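Local coordinates for protein putative phosphohistidine phosphatase, SixA (Nakamurella multipartita, PDB 4HBZ) that probably removes phosphoryl groups from phosphohistidine or related substrates, as a putative SixA-like member of the histidine phosphatase superfamily, at residues Ile124-Arg133 / Ser145-Phe154; Val63-Thr74 / Pro109-His120. All blocks are in the same frame, centred on the assembly; numbering follows the deposited sequence.

Overall arrangement
Both contacts sit on the phosphoglycerate mutase-like alpha/beta fold, and strand 114-119 leads directly into helix 123-138, so they follow one another along the chain. Interaction 2 is core: parallel strands 65-69 and 114-119 lie near the middle of the six-stranded sheet, and most of its touching residues are buried. Interaction 1, partly buried and nearer the surface, lays a returning loop on helix 123-138. Backbone bonds and valines dominate the former; in the latter one arginine holds loop carbonyls while apolar groups pack. Their centres are about 19 Å apart, yet they touch, with Ile124 CD1 3.7 Å from Val117 CG1.

Interaction 1: Ile124-Arg133 / Ser145-Phe154; sequences IPATGWELVR and SGAGDELRHF
Arg133 reaches from helix 123-138 to the loop that returns toward strand 159-164, and its NH1 donates to two backbone carbonyls: Ser145 O at 2.8 Å and Ala147 O at 2.9 Å. This is helix-to-loop packing in the alpha/beta fold of the histidine phosphatases. Both acceptors lie in the guanidinium plane, but they are used differently: NH1 meets Ala147 O on a lone pair in its carbonyl plane, whereas it stands 48° out of the Ser145 carbonyl plane, not on a lone pair. A weak bond from NH2 also reaches Ser145 O. With an alanine here, the carbonyls of Ser145 and Ala147 would probably lose their shared NH1 donor, and this bend its polar tie to the helix. Arg133 chi1 (-64°) lays CG over the centre of one face of the Trp129 indole, and bends at chi2 and chi3 then turn the guanidinium toward the loop.

The loop turns twice: Ser145 OG accepts from Ala147 N in an ST turn, and a type II turn runs from Gly146 to Asp149. At Gly148 (phi 103°) a CB would jam against the preceding carbonyl O, which by itself calls for glycine, and would also crowd Val132 CG1 and Trp129 CD1. Val132 CG1 packs 3.8 Å from Ala147 CB.

Farther along, Leu151 CD1 lies against the helix backbone, 3.4 Å from Trp129 N, where a side chain at Gly128 would intrude. Where the start of 124-133 meets the end of 145-154, Ile124 CG2 approaches Phe154 CE1 at 3.6 Å, and Pro125 CB sits over the ring face in a CH-pi contact, 4.2 Å from the Phe154 centroid.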
# COMPACT_ATOMS: atom_id res chain seq x y z
N ILE A 124 -5.94 -4.77 -0.95
CA ILE A 124 -5.23 -3.52 -0.70
C ILE A 124 -6.19 -2.39 -0.24
O ILE A 124 -6.01 -1.79 0.83
CB ILE A 124 -4.33 -3.14 -1.87
CG1 ILE A 124 -3.05 -4.02 -1.92
CG2 ILE A 124 -3.96 -1.65 -1.87
CD1 ILE A 124 -1.99 -3.77 -0.85
N PRO A 125 -7.22 -2.11 -1.04
CA PRO A 125 -8.18 -1.07 -0.57
C PRO A 125 -8.93 -1.46 0.70
O PRO A 125 -9.20 -0.59 1.53
CB PRO A 125 -9.09 -0.84 -1.75
CG PRO A 125 -8.83 -1.95 -2.68
CD PRO A 125 -7.49 -2.52 -2.42
N ALA A 126 -9.21 -2.73 0.89
CA ALA A 126 -9.88 -3.18 2.11
C ALA A 126 -9.01 -2.90 3.32
O ALA A 126 -9.54 -2.59 4.42
CB ALA A 126 -10.19 -4.65 2.04
N THR A 127 -7.71 -3.09 3.19
CA THR A 127 -6.78 -2.83 4.25
C THR A 127 -6.79 -1.36 4.64
O THR A 127 -6.83 -1.01 5.80
CB THR A 127 -5.36 -3.30 3.88
OG1 THR A 127 -5.35 -4.73 3.58
CG2 THR A 127 -4.40 -3.05 4.97
N GLY A 128 -6.73 -0.51 3.63
CA GLY A 128 -6.79 0.92 3.89
C GLY A 128 -8.06 1.30 4.63
O GLY A 128 -8.03 2.07 5.55
N TRP A 129 -9.17 0.75 4.19
CA TRP A 129 -10.45 1.09 4.76
C TRP A 129 -10.51 0.65 6.23
O TRP A 129 -10.95 1.41 7.09
CB TRP A 129 -11.55 0.46 3.92
CG TRP A 129 -12.87 0.91 4.31
CD1 TRP A 129 -13.49 2.06 3.92
CD2 TRP A 129 -13.76 0.24 5.20
NE1 TRP A 129 -14.74 2.13 4.49
CE2 TRP A 129 -14.92 1.03 5.29
CE3 TRP A 129 -13.69 -0.96 5.94
CZ2 TRP A 129 -16.01 0.66 6.08
CZ3 TRP A 129 -14.77 -1.32 6.72
CH2 TRP A 129 -15.91 -0.51 6.79
N GLU A 130 -10.04 -0.55 6.53
CA GLU A 130 -10.05 -1.01 7.91
C GLU A 130 -9.18 -0.17 8.82
O GLU A 130 -9.54 0.12 9.96
CB GLU A 130 -9.68 -2.47 8.02
CG GLU A 130 -10.76 -3.37 7.47
CD GLU A 130 -10.76 -4.76 8.07
OE1 GLU A 130 -9.89 -5.11 8.87
OE2 GLU A 130 -11.74 -5.47 7.74
N LEU A 131 -8.03 0.25 8.29
CA LEU A 131 -7.15 1.09 9.08
C LEU A 131 -7.78 2.45 9.39
O LEU A 131 -7.69 2.98 10.52
CB LEU A 131 -5.80 1.31 8.36
CG LEU A 131 -4.89 0.07 8.30
CD1 LEU A 131 -3.69 0.36 7.42
CD2 LEU A 131 -4.47 -0.46 9.65
N VAL A 132 -8.44 3.01 8.37
CA VAL A 132 -9.15 4.31 8.55
C VAL A 132 -10.22 4.18 9.61
O VAL A 132 -10.36 5.04 10.49
CB VAL A 132 -9.68 4.85 7.22
CG1 VAL A 132 -10.72 5.95 7.42
CG2 VAL A 132 -8.52 5.27 6.36
N ARG A 133 -11.04 3.14 9.51
CA ARG A 133 -12.14 3.01 10.47
C ARG A 133 -11.64 2.78 11.87
O ARG A 133 -12.25 3.23 12.82
CB ARG A 133 -13.04 1.86 9.99
CG ARG A 133 -13.74 2.12 8.64
CD ARG A 133 -14.20 3.56 8.30
NE ARG A 133 -15.42 3.88 9.02
CZ ARG A 133 -16.19 4.97 8.83
NH1 ARG A 133 -15.90 5.91 7.90
NH2 ARG A 133 -17.27 5.11 9.58
N SER A 145 -19.16 9.30 10.01
CA SER A 145 -18.06 9.83 9.18
C SER A 145 -17.90 9.03 7.87
O SER A 145 -17.92 7.79 7.84
CB SER A 145 -16.73 9.82 9.93
OG SER A 145 -15.67 10.24 9.07
N GLY A 146 -17.71 9.77 6.77
CA GLY A 146 -17.41 9.19 5.47
C GLY A 146 -15.91 8.95 5.25
O GLY A 146 -15.49 8.65 4.11
N ALA A 147 -15.08 9.12 6.30
CA ALA A 147 -13.61 8.99 6.15
C ALA A 147 -13.34 7.63 5.56
O ALA A 147 -13.91 6.65 5.98
CB ALA A 147 -12.87 9.14 7.48
N GLY A 148 -12.51 7.58 4.53
CA GLY A 148 -12.21 6.33 3.88
C GLY A 148 -12.95 6.19 2.57
O GLY A 148 -12.64 5.32 1.79
N ASP A 149 -14.03 6.96 2.40
CA ASP A 149 -14.81 6.86 1.15
C ASP A 149 -13.97 7.12 -0.10
O ASP A 149 -14.37 6.69 -1.15
CB ASP A 149 -16.04 7.78 1.18
CG ASP A 149 -17.23 7.21 2.00
OD1 ASP A 149 -17.26 5.99 2.40
OD2 ASP A 149 -18.19 7.98 2.24
N GLU A 150 -12.86 7.83 0.01
CA GLU A 150 -11.95 8.02 -1.15
C GLU A 150 -11.42 6.72 -1.70
O GLU A 150 -10.96 6.67 -2.86
CB GLU A 150 -10.74 8.88 -0.79
CG GLU A 150 -11.10 10.25 -0.34
CD GLU A 150 -11.26 10.33 1.17
OE1 GLU A 150 -11.72 9.36 1.88
OE2 GLU A 150 -10.90 11.44 1.62
N LEU A 151 -11.45 5.64 -0.91
CA LEU A 151 -10.96 4.35 -1.36
C LEU A 151 -11.92 3.59 -2.24
O LEU A 151 -11.61 2.48 -2.71
CB LEU A 151 -10.57 3.49 -0.13
CG LEU A 151 -9.51 4.11 0.78
CD1 LEU A 151 -9.50 3.41 2.13
CD2 LEU A 151 -8.14 4.03 0.16
N ARG A 152 -13.09 4.17 -2.51
CA ARG A 152 -14.09 3.49 -3.27
C ARG A 152 -13.69 3.26 -4.72
O ARG A 152 -14.20 2.34 -5.37
CB ARG A 152 -15.40 4.28 -3.20
CG ARG A 152 -15.41 5.64 -3.94
CD ARG A 152 -16.67 6.39 -3.63
NE ARG A 152 -16.80 7.67 -4.31
CZ ARG A 152 -16.23 8.80 -3.91
NH1 ARG A 152 -15.48 8.86 -2.81
NH2 ARG A 152 -16.43 9.92 -4.60
N HIS A 153 -12.79 4.10 -5.23
CA HIS A 153 -12.16 3.89 -6.53
C HIS A 153 -10.72 3.56 -6.30
O HIS A 153 -10.00 4.29 -5.60
CB HIS A 153 -12.29 5.15 -7.36
CG HIS A 153 -13.70 5.43 -7.75
ND1 HIS A 153 -14.36 6.56 -7.35
CD2 HIS A 153 -14.61 4.68 -8.43
CE1 HIS A 153 -15.61 6.51 -7.76
NE2 HIS A 153 -15.80 5.38 -8.41
N PHE A 154 -10.31 2.40 -6.80
CA PHE A 154 -8.96 1.93 -6.52
C PHE A 154 -8.50 1.05 -7.66
O PHE A 154 -8.19 -0.15 -7.51
CB PHE A 154 -8.91 1.24 -5.12
CG PHE A 154 -7.60 1.41 -4.40
CD1 PHE A 154 -6.48 0.69 -4.76
CD2 PHE A 154 -7.46 2.33 -3.39
CE1 PHE A 154 -5.27 0.85 -4.13
CE2 PHE A 154 -6.26 2.48 -2.75
CZ PHE A 154 -5.16 1.74 -3.12

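Interaction 2: Val63-Thr74 / Pro109-His120; sequences VDVVVCSTAART and PADASTVLVVGH
Two neighbouring parallel strands, 65-69 and 114-119, pair inside the central sheet of the histidine phosphatase alpha/beta fold, their axes 4.7 Å apart and 9° from parallel. The ladder runs Leu116 N to Val65 O, Val67 N to Leu116 O, Val118 N to Val67 O and Ser69 N to Val118 O, the last at 3.0 Å and nearly straight. Val66, Cys68, Leu116 and Val118 share one face of the sheet; Val65, Val67, Val115 and Val117 share the other, where helix 98-106 touches Val67 and Val117.

At the N-terminal ends, Asp64 OD2 accepts from Ser113 N (2.8 Å), which comes from above the carboxylate plane, and from Thr114 N on the anti side. A water bridges the same oxygen to Thr114 OG1.

The C-terminal ends open into what is, by family resemblance, probably the active-site region, where the His120 ring meets His27 and Tyr94. With chi1 at 171°, Ser69 turns OG away from its own amide nitrogen and to the edge of the imidazole, where it shares a hydrogen bond with His120 NE2 at 2.9 Å. Thr74 CG2 lies over a ring face, 4.1 Å from the His120 centroid. Arg73, salt-bridged to Asp36, presents its guanidinium face to the ring's edge, the planes 81° apart, with His120 CE1 3.7 Å from Arg73 NE.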
# COMPACT_ATOMS: atom_id res chain seq x y z
N VAL A 63 11.23 5.70 0.83
CA VAL A 63 10.70 4.46 1.37
C VAL A 63 11.85 3.69 2.04
O VAL A 63 12.92 3.50 1.48
CB VAL A 63 10.01 3.62 0.27
CG1 VAL A 63 9.71 2.21 0.75
CG2 VAL A 63 8.75 4.32 -0.21
N ASP A 64 11.58 3.15 3.24
CA ASP A 64 12.58 2.37 3.97
C ASP A 64 12.48 0.87 3.69
O ASP A 64 13.50 0.17 3.62
CB ASP A 64 12.51 2.59 5.47
CG ASP A 64 12.73 4.04 5.83
OD1 ASP A 64 13.84 4.57 5.49
OD2 ASP A 64 11.81 4.67 6.40
N VAL A 65 11.25 0.39 3.57
CA VAL A 65 10.96 -1.05 3.46
C VAL A 65 9.77 -1.24 2.52
O VAL A 65 8.80 -0.49 2.59
CB VAL A 65 10.61 -1.64 4.84
CG1 VAL A 65 10.26 -3.10 4.76
CG2 VAL A 65 11.78 -1.42 5.81
N VAL A 66 9.87 -2.23 1.62
CA VAL A 66 8.76 -2.57 0.74
C VAL A 66 8.38 -4.01 1.11
O VAL A 66 9.26 -4.87 1.33
CB VAL A 66 9.18 -2.56 -0.73
CG1 VAL A 66 8.00 -2.87 -1.63
CG2 VAL A 66 9.73 -1.19 -1.08
N VAL A 67 7.07 -4.23 1.21
CA VAL A 67 6.49 -5.60 1.29
C VAL A 67 5.75 -5.79 -0.04
O VAL A 67 4.84 -4.98 -0.38
CB VAL A 67 5.57 -5.81 2.50
CG1 VAL A 67 5.27 -7.29 2.64
CG2 VAL A 67 6.19 -5.23 3.79
N CYS A 68 6.11 -6.82 -0.80
CA CYS A 68 5.63 -6.96 -2.16
C CYS A 68 5.17 -8.38 -2.46
O CYS A 68 5.87 -9.33 -2.16
CB CYS A 68 6.77 -6.58 -3.12
SG CYS A 68 6.33 -6.46 -4.88
N SER A 69 4.00 -8.52 -3.07
CA SER A 69 3.57 -9.80 -3.61
C SER A 69 4.60 -10.37 -4.59
O SER A 69 5.25 -9.64 -5.34
CB SER A 69 2.25 -9.62 -4.34
OG SER A 69 1.89 -10.76 -5.05
N THR A 70 4.73 -11.68 -4.59
CA THR A 70 5.67 -12.38 -5.46
C THR A 70 5.24 -12.43 -6.93
O THR A 70 6.02 -12.80 -7.79
CB THR A 70 5.91 -13.79 -4.95
OG1 THR A 70 4.63 -14.41 -4.75
CG2 THR A 70 6.74 -13.76 -3.64
N ALA A 71 4.00 -12.04 -7.23
CA ALA A 71 3.52 -12.08 -8.62
C ALA A 71 4.43 -11.20 -9.50
O ALA A 71 4.93 -10.14 -9.05
CB ALA A 71 2.10 -11.61 -8.73
N ALA A 72 4.58 -11.59 -10.75
CA ALA A 72 5.35 -10.76 -11.72
C ALA A 72 4.83 -9.31 -11.74
O ALA A 72 5.58 -8.36 -11.76
CB ALA A 72 5.35 -11.36 -13.10
N ARG A 73 3.52 -9.13 -11.74
CA ARG A 73 2.96 -7.81 -11.94
C ARG A 73 3.21 -6.86 -10.80
O ARG A 73 3.37 -5.64 -11.00
CB ARG A 73 1.47 -7.88 -12.30
CG ARG A 73 0.55 -8.55 -11.25
CD ARG A 73 -0.79 -8.87 -11.89
NE ARG A 73 -1.75 -9.58 -11.05
CZ ARG A 73 -1.87 -10.91 -10.98
NH1 ARG A 73 -0.95 -11.74 -11.51
NH2 ARG A 73 -2.90 -11.45 -10.34
N THR A 74 3.24 -7.38 -9.58
CA THR A 74 3.59 -6.60 -8.40
C THR A 74 5.12 -6.32 -8.37
O THR A 74 5.55 -5.21 -8.13
CB THR A 74 3.09 -7.30 -7.12
OG1 THR A 74 3.33 -8.70 -7.25
CG2 THR A 74 1.58 -7.11 -6.96
N PRO A 109 11.20 -3.92 9.98
CA PRO A 109 12.09 -3.28 10.99
C PRO A 109 11.39 -2.14 11.68
O PRO A 109 10.81 -1.26 11.07
CB PRO A 109 13.27 -2.82 10.16
CG PRO A 109 13.33 -3.84 9.04
CD PRO A 109 11.90 -4.18 8.71
N ALA A 110 11.39 -2.16 13.00
CA ALA A 110 10.57 -1.29 13.75
C ALA A 110 10.90 0.16 13.52
O ALA A 110 10.00 0.98 13.64
CB ALA A 110 10.73 -1.60 15.24
N ASP A 111 12.15 0.50 13.21
CA ASP A 111 12.52 1.89 13.08
C ASP A 111 12.25 2.43 11.67
O ASP A 111 12.54 3.60 11.40
CB ASP A 111 14.01 2.12 13.41
CG ASP A 111 14.32 1.90 14.88
OD1 ASP A 111 13.40 2.05 15.71
OD2 ASP A 111 15.50 1.57 15.19
N ALA A 112 11.70 1.61 10.78
CA ALA A 112 11.27 2.12 9.45
C ALA A 112 10.30 3.26 9.64
O ALA A 112 9.37 3.18 10.46
CB ALA A 112 10.65 1.04 8.60
N SER A 113 10.49 4.34 8.90
CA SER A 113 9.57 5.47 8.96
C SER A 113 8.52 5.41 7.87
O SER A 113 7.37 5.86 8.06
CB SER A 113 10.31 6.79 8.89
OG SER A 113 11.26 6.88 9.93
N THR A 114 8.89 4.85 6.72
CA THR A 114 8.02 4.81 5.52
C THR A 114 8.04 3.40 4.94
O THR A 114 9.10 2.86 4.64
CB THR A 114 8.50 5.83 4.48
OG1 THR A 114 8.67 7.10 5.13
CG2 THR A 114 7.55 5.99 3.33
N VAL A 115 6.87 2.81 4.87
CA VAL A 115 6.66 1.45 4.33
C VAL A 115 5.74 1.47 3.13
O VAL A 115 4.70 2.09 3.17
CB VAL A 115 6.11 0.50 5.40
CG1 VAL A 115 5.78 -0.84 4.83
CG2 VAL A 115 7.07 0.37 6.57
N LEU A 116 6.15 0.79 2.05
CA LEU A 116 5.34 0.61 0.87
C LEU A 116 4.90 -0.85 0.79
O LEU A 116 5.74 -1.74 0.89
CB LEU A 116 6.20 0.96 -0.35
CG LEU A 116 5.57 0.65 -1.73
CD1 LEU A 116 4.26 1.41 -1.97
CD2 LEU A 116 6.56 0.94 -2.87
N VAL A 117 3.63 -1.05 0.51
CA VAL A 117 3.06 -2.37 0.26
C VAL A 117 2.59 -2.42 -1.18
O VAL A 117 1.83 -1.56 -1.58
CB VAL A 117 1.88 -2.67 1.19
CG1 VAL A 117 1.25 -4.05 0.93
CG2 VAL A 117 2.30 -2.54 2.67
N VAL A 118 3.02 -3.41 -1.97
CA VAL A 118 2.58 -3.56 -3.35
C VAL A 118 1.85 -4.90 -3.45
O VAL A 118 2.42 -5.97 -3.29
CB VAL A 118 3.77 -3.49 -4.33
CG1 VAL A 118 3.25 -3.50 -5.76
CG2 VAL A 118 4.63 -2.22 -4.09
N GLY A 119 0.55 -4.79 -3.63
CA GLY A 119 -0.27 -5.98 -3.67
C GLY A 119 -1.43 -5.90 -4.63
O GLY A 119 -1.38 -5.24 -5.66
N HIS A 120 -2.51 -6.62 -4.28
CA HIS A 120 -3.63 -6.84 -5.16
C HIS A 120 -4.94 -6.34 -4.55
O HIS A 120 -5.11 -6.39 -3.31
CB HIS A 120 -3.82 -8.37 -5.39
CG HIS A 120 -2.59 -9.07 -5.89
ND1 HIS A 120 -2.37 -9.27 -7.24
CD2 HIS A 120 -1.47 -9.51 -5.25
CE1 HIS A 120 -1.18 -9.84 -7.40
NE2 HIS A 120 -0.63 -10.02 -6.22
O HOH W 1 11.49 7.25 5.42